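Local structure of cytochrome C' (Rubrivivax gelatinosus, 1JAF) at residues A[10-15]-A[56-61]; A[94-99]-A[109-114]. The protein carries a covalently bound, high-spin heme c without a sixth ligand and has electron transfer activity, though its exact physiological function is not known. All coordinates share one frame; numbering follows the deposited sequence.

Overall arrangement
Cytochrome c' is a four-helix bundle built round a heme c, and the two contacts lie on opposite sides of the chain's centre, each with its own centre about 12 Å from it. Contact 1 joins helix 5-30 to the loop that follows helix 38-53 and holds a heme propionate. Contact 2 joins helices 79-102 and 105-126, the second of which carries Cys119, Cys122 and the axial ligand His123. The contact centres are 24 Å apart and their nearest atoms about 11 Å, so they do not touch. Heme is the common reference: contact 1 bonds to it directly, whereas the Leu96 side chain of contact 2 stays about 7 Å away.

Contact 1 (A[10-15]-A[56-61]); sequences EYRQSA and LTAFGP. With HEM (protoporphyrin IX containing Fe), chain C.
Between segment 10-15 of helix 5-30 and segment 56-61 of the loop after helix 38-53, the backbones come nearest at Arg12 and Ala58, whose CA atoms are 5.8 Å apart. The Arg12 side chain carries the contact. Its CG sits between the backbone N and the carbonyl carbon (chi1 67°), and the extended chain beyond runs across Phe59. There the guanidinium lies flat on one face of the ring, centres 4.3 Å apart and planes at 4°, a cation-pi stack to which Arg12 CD adds a CH-pi contact over the same face. The guanidinium rim serves polar partners. Arg12 NH1 donates to Ala58 O at 2.8 Å, in the carbonyl plane, while Arg12 NE gives a fairly straight bond (160°) to HEM O1D at 2.9 Å and NH2 a longer, more bent one to the same oxygen. Thr63 O and Thr69 OG1 also bond NH2. Gln13 NE2 holds the other propionate oxygen, HEM O2D, at 2.9 Å. Tyr11 CD2 packs on Ala58 CB at 3.8 Å; Tyr11 OH bonds His22 of the second subunit, and a water links it to Thr57 OG1, itself bonded to Leu54 O. A leucine in place of Arg12 has no guanidinium, which would probably leave the propionate charge at HEM O1D poorly balanced and Ala58 O without this donor. Stacking and in-plane bonds together fix the guanidinium's rotation, consistent with a positive charge offsetting the propionate at this heme-binding site.

Contact 2 (A[94-99]-A[109-114]); sequences DKLDAA and KAAVGE
Ala111 CB presses against the backbone of Leu96, 3.6 Å from Leu96 CA, and this methyl forms the middle of the contact. Leu96 CD1 comes alongside it at 4.0 Å and continues to Val112 CG1 at 4.1 Å, so one branch of the leucine spans two neighbouring residues of the facing helix. With CG anti to the backbone N (chi1 -178°), the end of Leu96 is brought nearer the partner helix than its CB direction alone would suggest. One turn along, Ala99 CB meets the same Ala111 methyl at 4.3 Å. Towards the exposed margin the chemistry changes. The extended chain of Lys95 reaches the Glu114 carboxylate, where Lys95 NZ makes a salt bridge to Glu114 OE2 at 3.2 Å; the hydrogen bonds from NZ to the two carboxylate oxygens are both weak. Lys95 CD also lies against that carboxylate, within 3.6 Å of Glu114 OE1.

Behind these contacts stand two helices running nearly antiparallel, with an angle of 159° between the axes of their short segments and a closest approach of 8.5 Å. The small Ala111, its CA only 4.9 Å from that of Leu96, suits this close spacing. The other two helices of the bundle complete the surroundings: Val112 rests on Phe23, Val26 and Ala30 of helix 5-30, and Leu96 on Ile45 of helix 38-53. Between segments 94-99 and 109-114 the buried contacts are thus made by methyl and aliphatic groups, while the exposed ion pair bridges the margin; with weak hydrogen bonds, its attraction is likely to depend more on charge than on precise direction.

Contact 1 (A[10-15]-A[56-61])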
loop_
_atom_site.group_PDB
_atom_site.type_symbol
_atom_site.label_atom_id
_atom_site.label_comp_id
_atom_site.label_asym_id
_atom_site.label_seq_id
_atom_site.Cartn_x
_atom_site.Cartn_y
_atom_site.Cartn_z
ATOM N N GLU A 10 -28.599 -14.318 16.165
ATOM C CA GLU A 10 -27.555 -14.945 15.368
ATOM C C GLU A 10 -27.361 -14.245 14.032
ATOM O O GLU A 10 -26.264 -14.223 13.492
ATOM C CB GLU A 10 -27.884 -16.397 15.098
ATOM C CG GLU A 10 -27.629 -17.303 16.257
ATOM C CD GLU A 10 -27.354 -18.702 15.785
ATOM O OE1 GLU A 10 -26.226 -18.945 15.285
ATOM O OE2 GLU A 10 -28.271 -19.550 15.881
ATOM N N TYR A 11 -28.445 -13.722 13.478
ATOM C CA TYR A 11 -28.400 -13.019 12.201
ATOM C C TYR A 11 -27.572 -11.749 12.315
ATOM O O TYR A 11 -26.670 -11.505 11.513
ATOM C CB TYR A 11 -29.814 -12.654 11.766
ATOM C CG TYR A 11 -29.880 -11.868 10.488
ATOM C CD1 TYR A 11 -29.920 -12.517 9.263
ATOM C CD2 TYR A 11 -29.933 -10.472 10.494
ATOM C CE1 TYR A 11 -30.016 -11.798 8.080
ATOM C CE2 TYR A 11 -30.027 -9.746 9.305
ATOM C CZ TYR A 11 -30.072 -10.422 8.107
ATOM O OH TYR A 11 -30.203 -9.746 6.924
ATOM N N ARG A 12 -27.871 -10.933 13.314
ATOM C CA ARG A 12 -27.147 -9.689 13.497
ATOM C C ARG A 12 -25.679 -9.901 13.869
ATOM O O ARG A 12 -24.794 -9.166 13.403
ATOM C CB ARG A 12 -27.860 -8.787 14.506
ATOM C CG ARG A 12 -27.883 -9.296 15.930
ATOM C CD ARG A 12 -28.906 -8.487 16.716
ATOM N NE ARG A 12 -28.823 -8.702 18.157
ATOM C CZ ARG A 12 -29.855 -8.598 18.988
ATOM N NH1 ARG A 12 -31.054 -8.291 18.523
ATOM N NH2 ARG A 12 -29.689 -8.796 20.287
ATOM N N GLN A 13 -25.398 -10.910 14.682
ATOM C CA GLN A 13 -24.012 -11.189 15.064
ATOM C C GLN A 13 -23.192 -11.597 13.833
ATOM O O GLN A 13 -22.072 -11.126 13.616
ATOM C CB GLN A 13 -23.959 -12.283 16.131
ATOM C CG GLN A 13 -24.638 -11.887 17.446
ATOM C CD GLN A 13 -24.505 -12.939 18.536
ATOM O OE1 GLN A 13 -24.282 -14.113 18.254
ATOM N NE2 GLN A 13 -24.660 -12.525 19.787
ATOM N N SER A 14 -23.787 -12.420 12.982
ATOM C CA SER A 14 -23.131 -12.893 11.777
ATOM C C SER A 14 -22.877 -11.753 10.821
ATOM O O SER A 14 -21.820 -11.686 10.188
ATOM C CB SER A 14 -23.996 -13.948 11.127
ATOM O OG SER A 14 -24.236 -14.973 12.065
ATOM N N ALA A 15 -23.846 -10.854 10.701
ATOM C CA ALA A 15 -23.681 -9.707 9.817
ATOM C C ALA A 15 -22.527 -8.839 10.306
ATOM O O ALA A 15 -21.666 -8.454 9.522
ATOM C CB ALA A 15 -24.951 -8.914 9.759
ATOM N N LEU A 56 -29.104 -3.970 11.316
ATOM C CA LEU A 56 -29.959 -3.009 11.988
ATOM C C LEU A 56 -31.447 -3.311 11.922
ATOM O O LEU A 56 -32.252 -2.608 12.524
ATOM C CB LEU A 56 -29.626 -1.590 11.522
ATOM C CG LEU A 56 -28.154 -1.228 11.805
ATOM C CD1 LEU A 56 -27.782 0.072 11.110
ATOM C CD2 LEU A 56 -27.875 -1.160 13.307
ATOM N N THR A 57 -31.814 -4.372 11.217
ATOM C CA THR A 57 -33.218 -4.764 11.122
ATOM C C THR A 57 -33.515 -5.883 12.136
ATOM O O THR A 57 -34.672 -6.198 12.424
ATOM C CB THR A 57 -33.543 -5.275 9.714
ATOM O OG1 THR A 57 -32.879 -6.525 9.491
ATOM C CG2 THR A 57 -33.071 -4.268 8.669
ATOM N N ALA A 58 -32.453 -6.445 12.705
ATOM C CA ALA A 58 -32.558 -7.543 13.656
ATOM C C ALA A 58 -32.489 -7.142 15.132
ATOM O O ALA A 58 -31.993 -7.901 15.959
ATOM C CB ALA A 58 -31.489 -8.575 13.339
ATOM N N PHE A 59 -32.975 -5.954 15.473
ATOM C CA PHE A 59 -32.948 -5.519 16.866
ATOM C C PHE A 59 -34.362 -5.278 17.400
ATOM O O PHE A 59 -34.580 -4.420 18.256
ATOM C CB PHE A 59 -32.099 -4.260 17.016
ATOM C CG PHE A 59 -30.626 -4.528 17.060
ATOM C CD1 PHE A 59 -30.013 -4.872 18.257
ATOM C CD2 PHE A 59 -29.847 -4.433 15.914
ATOM C CE1 PHE A 59 -28.644 -5.113 18.317
ATOM C CE2 PHE A 59 -28.478 -4.671 15.959
ATOM C CZ PHE A 59 -27.875 -5.015 17.166
ATOM N N GLY A 60 -35.320 -6.042 16.882
ATOM C CA GLY A 60 -36.701 -5.901 17.295
ATOM C C GLY A 60 -36.936 -6.240 18.749
ATOM O O GLY A 60 -36.078 -6.830 19.409
ATOM N N PRO A 61 -38.119 -5.904 19.277
ATOM C CA PRO A 61 -38.460 -6.176 20.673
ATOM C C PRO A 61 -38.380 -7.663 20.978
ATOM O O PRO A 61 -38.675 -8.502 20.122
ATOM C CB PRO A 61 -39.890 -5.658 20.774
ATOM C CG PRO A 61 -40.434 -5.920 19.394
ATOM C CD PRO A 61 -39.300 -5.441 18.525
HETATM C CHA HEM C . -21.541 -6.600 17.682
HETATM C CHB HEM C . -18.258 -4.945 14.656
HETATM C CHC HEM C . -20.855 -1.069 13.968
HETATM C CHD HEM C . -23.807 -2.383 17.466
HETATM C C1A HEM C . -20.468 -6.496 16.844
HETATM C C2A HEM C . -19.520 -7.575 16.622
HETATM C C3A HEM C . -18.575 -7.079 15.808
HETATM C C4A HEM C . -18.947 -5.713 15.538
HETATM C CMA HEM C . -17.400 -7.863 15.281
HETATM C CAA HEM C . -19.429 -8.958 17.234
HETATM C CBA HEM C . -20.439 -9.973 16.745
HETATM C CGA HEM C . -20.249 -11.324 17.392
HETATM O O1A HEM C . -20.241 -11.399 18.636
HETATM O O2A HEM C . -20.102 -12.320 16.660
HETATM C C1B HEM C . -18.654 -3.721 14.228
HETATM C C2B HEM C . -17.975 -2.973 13.191
HETATM C C3B HEM C . -18.736 -1.882 12.951
HETATM C C4B HEM C . -19.866 -1.988 13.868
HETATM C CMB HEM C . -16.637 -3.280 12.547
HETATM C CAB HEM C . -18.557 -0.650 12.089
HETATM C CBB HEM C . -18.172 -0.944 10.634
HETATM C C1C HEM C . -21.853 -1.056 14.885
HETATM C C2C HEM C . -22.792 0.054 14.999
HETATM C C3C HEM C . -23.663 -0.283 15.991
HETATM C C4C HEM C . -23.192 -1.605 16.483
HETATM C CMC HEM C . -22.809 1.362 14.211
HETATM C CAC HEM C . -24.800 0.496 16.694
HETATM C CBC HEM C . -25.675 1.519 15.983
HETATM C C1D HEM C . -23.405 -3.641 17.876
HETATM C C2D HEM C . -24.117 -4.471 18.849
HETATM C C3D HEM C . -23.520 -5.682 18.828
HETATM C C4D HEM C . -22.408 -5.579 17.917
HETATM C CMD HEM C . -25.197 -4.077 19.813
HETATM C CAD HEM C . -23.963 -6.910 19.575
HETATM C CBD HEM C . -24.917 -7.826 18.834
HETATM C CGD HEM C . -25.338 -9.006 19.682
HETATM O O1D HEM C . -26.556 -9.234 19.827
HETATM O O2D HEM C . -24.450 -9.700 20.221
HETATM N NA HEM C . -20.104 -5.343 16.175
HETATM N NB HEM C . -19.798 -3.093 14.673
HETATM N NC HEM C . -22.048 -2.034 15.825
HETATM N ND HEM C . -22.323 -4.322 17.334
HETATM FE FE HEM C . -20.938 -3.592 16.174
HETATM O O HOH W 1 -32.914 -8.379 6.895
#

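Contact 2 (A[94-99]-A[109-114])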
loop_
_atom_site.group_PDB
_atom_site.type_symbol
_atom_site.label_atom_id
_atom_site.label_comp_id
_atom_site.label_asym_id
_atom_site.label_seq_id
_atom_site.Cartn_x
_atom_site.Cartn_y
_atom_site.Cartn_z
ATOM N N ASP A 94 -21.988 5.907 3.838
ATOM C CA ASP A 94 -22.259 6.552 2.557
ATOM C C ASP A 94 -20.997 7.228 2.039
ATOM O O ASP A 94 -20.716 7.216 0.833
ATOM C CB ASP A 94 -23.402 7.563 2.670
ATOM C CG ASP A 94 -24.777 6.920 2.497
ATOM O OD1 ASP A 94 -24.876 5.820 1.899
ATOM O OD2 ASP A 94 -25.769 7.530 2.948
ATOM N N LYS A 95 -20.216 7.787 2.959
ATOM C CA LYS A 95 -18.968 8.436 2.585
ATOM C C LYS A 95 -17.958 7.379 2.149
ATOM O O LYS A 95 -17.251 7.570 1.157
ATOM C CB LYS A 95 -18.411 9.254 3.745
ATOM C CG LYS A 95 -19.279 10.430 4.154
ATOM C CD LYS A 95 -18.539 11.315 5.143
ATOM C CE LYS A 95 -19.434 12.412 5.660
ATOM N NZ LYS A 95 -18.676 13.453 6.408
ATOM N N LEU A 96 -17.890 6.265 2.877
ATOM C CA LEU A 96 -16.965 5.183 2.540
ATOM C C LEU A 96 -17.328 4.641 1.171
ATOM O O LEU A 96 -16.464 4.384 0.328
ATOM C CB LEU A 96 -17.059 4.064 3.563
ATOM C CG LEU A 96 -16.119 2.875 3.364
ATOM C CD1 LEU A 96 -14.683 3.316 3.537
ATOM C CD2 LEU A 96 -16.465 1.801 4.361
ATOM N N ASP A 97 -18.621 4.541 0.913
ATOM C CA ASP A 97 -19.085 4.041 -0.362
ATOM C C ASP A 97 -18.692 4.975 -1.508
ATOM O O ASP A 97 -18.243 4.528 -2.565
ATOM C CB ASP A 97 -20.590 3.842 -0.320
ATOM C CG ASP A 97 -21.107 3.217 -1.573
ATOM O OD1 ASP A 97 -20.512 2.213 -2.041
ATOM O OD2 ASP A 97 -22.095 3.760 -2.103
ATOM N N ALA A 98 -18.818 6.280 -1.276
ATOM C CA ALA A 98 -18.462 7.291 -2.270
ATOM C C ALA A 98 -16.975 7.263 -2.544
ATOM O O ALA A 98 -16.537 7.413 -3.686
ATOM C CB ALA A 98 -18.858 8.640 -1.778
ATOM N N ALA A 99 -16.196 7.077 -1.486
ATOM C CA ALA A 99 -14.747 7.007 -1.592
ATOM C C ALA A 99 -14.377 5.809 -2.418
ATOM O O ALA A 99 -13.471 5.867 -3.251
ATOM C CB ALA A 99 -14.141 6.863 -0.224
ATOM N N LYS A 109 -9.029 6.750 3.086
ATOM C CA LYS A 109 -8.453 6.807 4.433
ATOM C C LYS A 109 -9.297 7.695 5.359
ATOM O O LYS A 109 -9.504 7.387 6.535
ATOM C CB LYS A 109 -7.033 7.345 4.343
ATOM C CG LYS A 109 -6.314 7.436 5.651
ATOM C CD LYS A 109 -4.829 7.710 5.443
ATOM C CE LYS A 109 -4.162 8.078 6.781
ATOM N NZ LYS A 109 -3.004 7.206 7.157
ATOM N N ALA A 110 -9.832 8.780 4.814
ATOM C CA ALA A 110 -10.663 9.692 5.585
ATOM C C ALA A 110 -11.943 8.997 5.973
ATOM O O ALA A 110 -12.387 9.086 7.114
ATOM C CB ALA A 110 -10.991 10.912 4.759
ATOM N N ALA A 111 -12.558 8.316 5.016
ATOM C CA ALA A 111 -13.796 7.615 5.292
ATOM C C ALA A 111 -13.636 6.410 6.201
ATOM O O ALA A 111 -14.558 6.107 6.958
ATOM C CB ALA A 111 -14.457 7.229 4.031
ATOM N N VAL A 112 -12.499 5.707 6.158
ATOM C CA VAL A 112 -12.372 4.567 7.067
ATOM C C VAL A 112 -12.201 5.053 8.505
ATOM O O VAL A 112 -12.655 4.397 9.459
ATOM C CB VAL A 112 -11.288 3.503 6.665
ATOM C CG1 VAL A 112 -10.981 3.559 5.206
ATOM C CG2 VAL A 112 -10.068 3.602 7.509
ATOM N N GLY A 113 -11.611 6.233 8.662
ATOM C CA GLY A 113 -11.439 6.784 9.995
ATOM C C GLY A 113 -12.791 7.143 10.588
ATOM O O GLY A 113 -13.068 6.890 11.767
ATOM N N GLU A 114 -13.647 7.743 9.769
ATOM C CA GLU A 114 -14.969 8.132 10.216
ATOM C C GLU A 114 -15.812 6.912 10.548
ATOM O O GLU A 114 -16.417 6.847 11.623
ATOM C CB GLU A 114 -15.654 8.986 9.157
ATOM C CG GLU A 114 -16.674 9.941 9.745
ATOM C CD GLU A 114 -17.161 10.969 8.748
ATOM O OE1 GLU A 114 -16.344 11.469 7.939
ATOM O OE2 GLU A 114 -18.372 11.276 8.782
#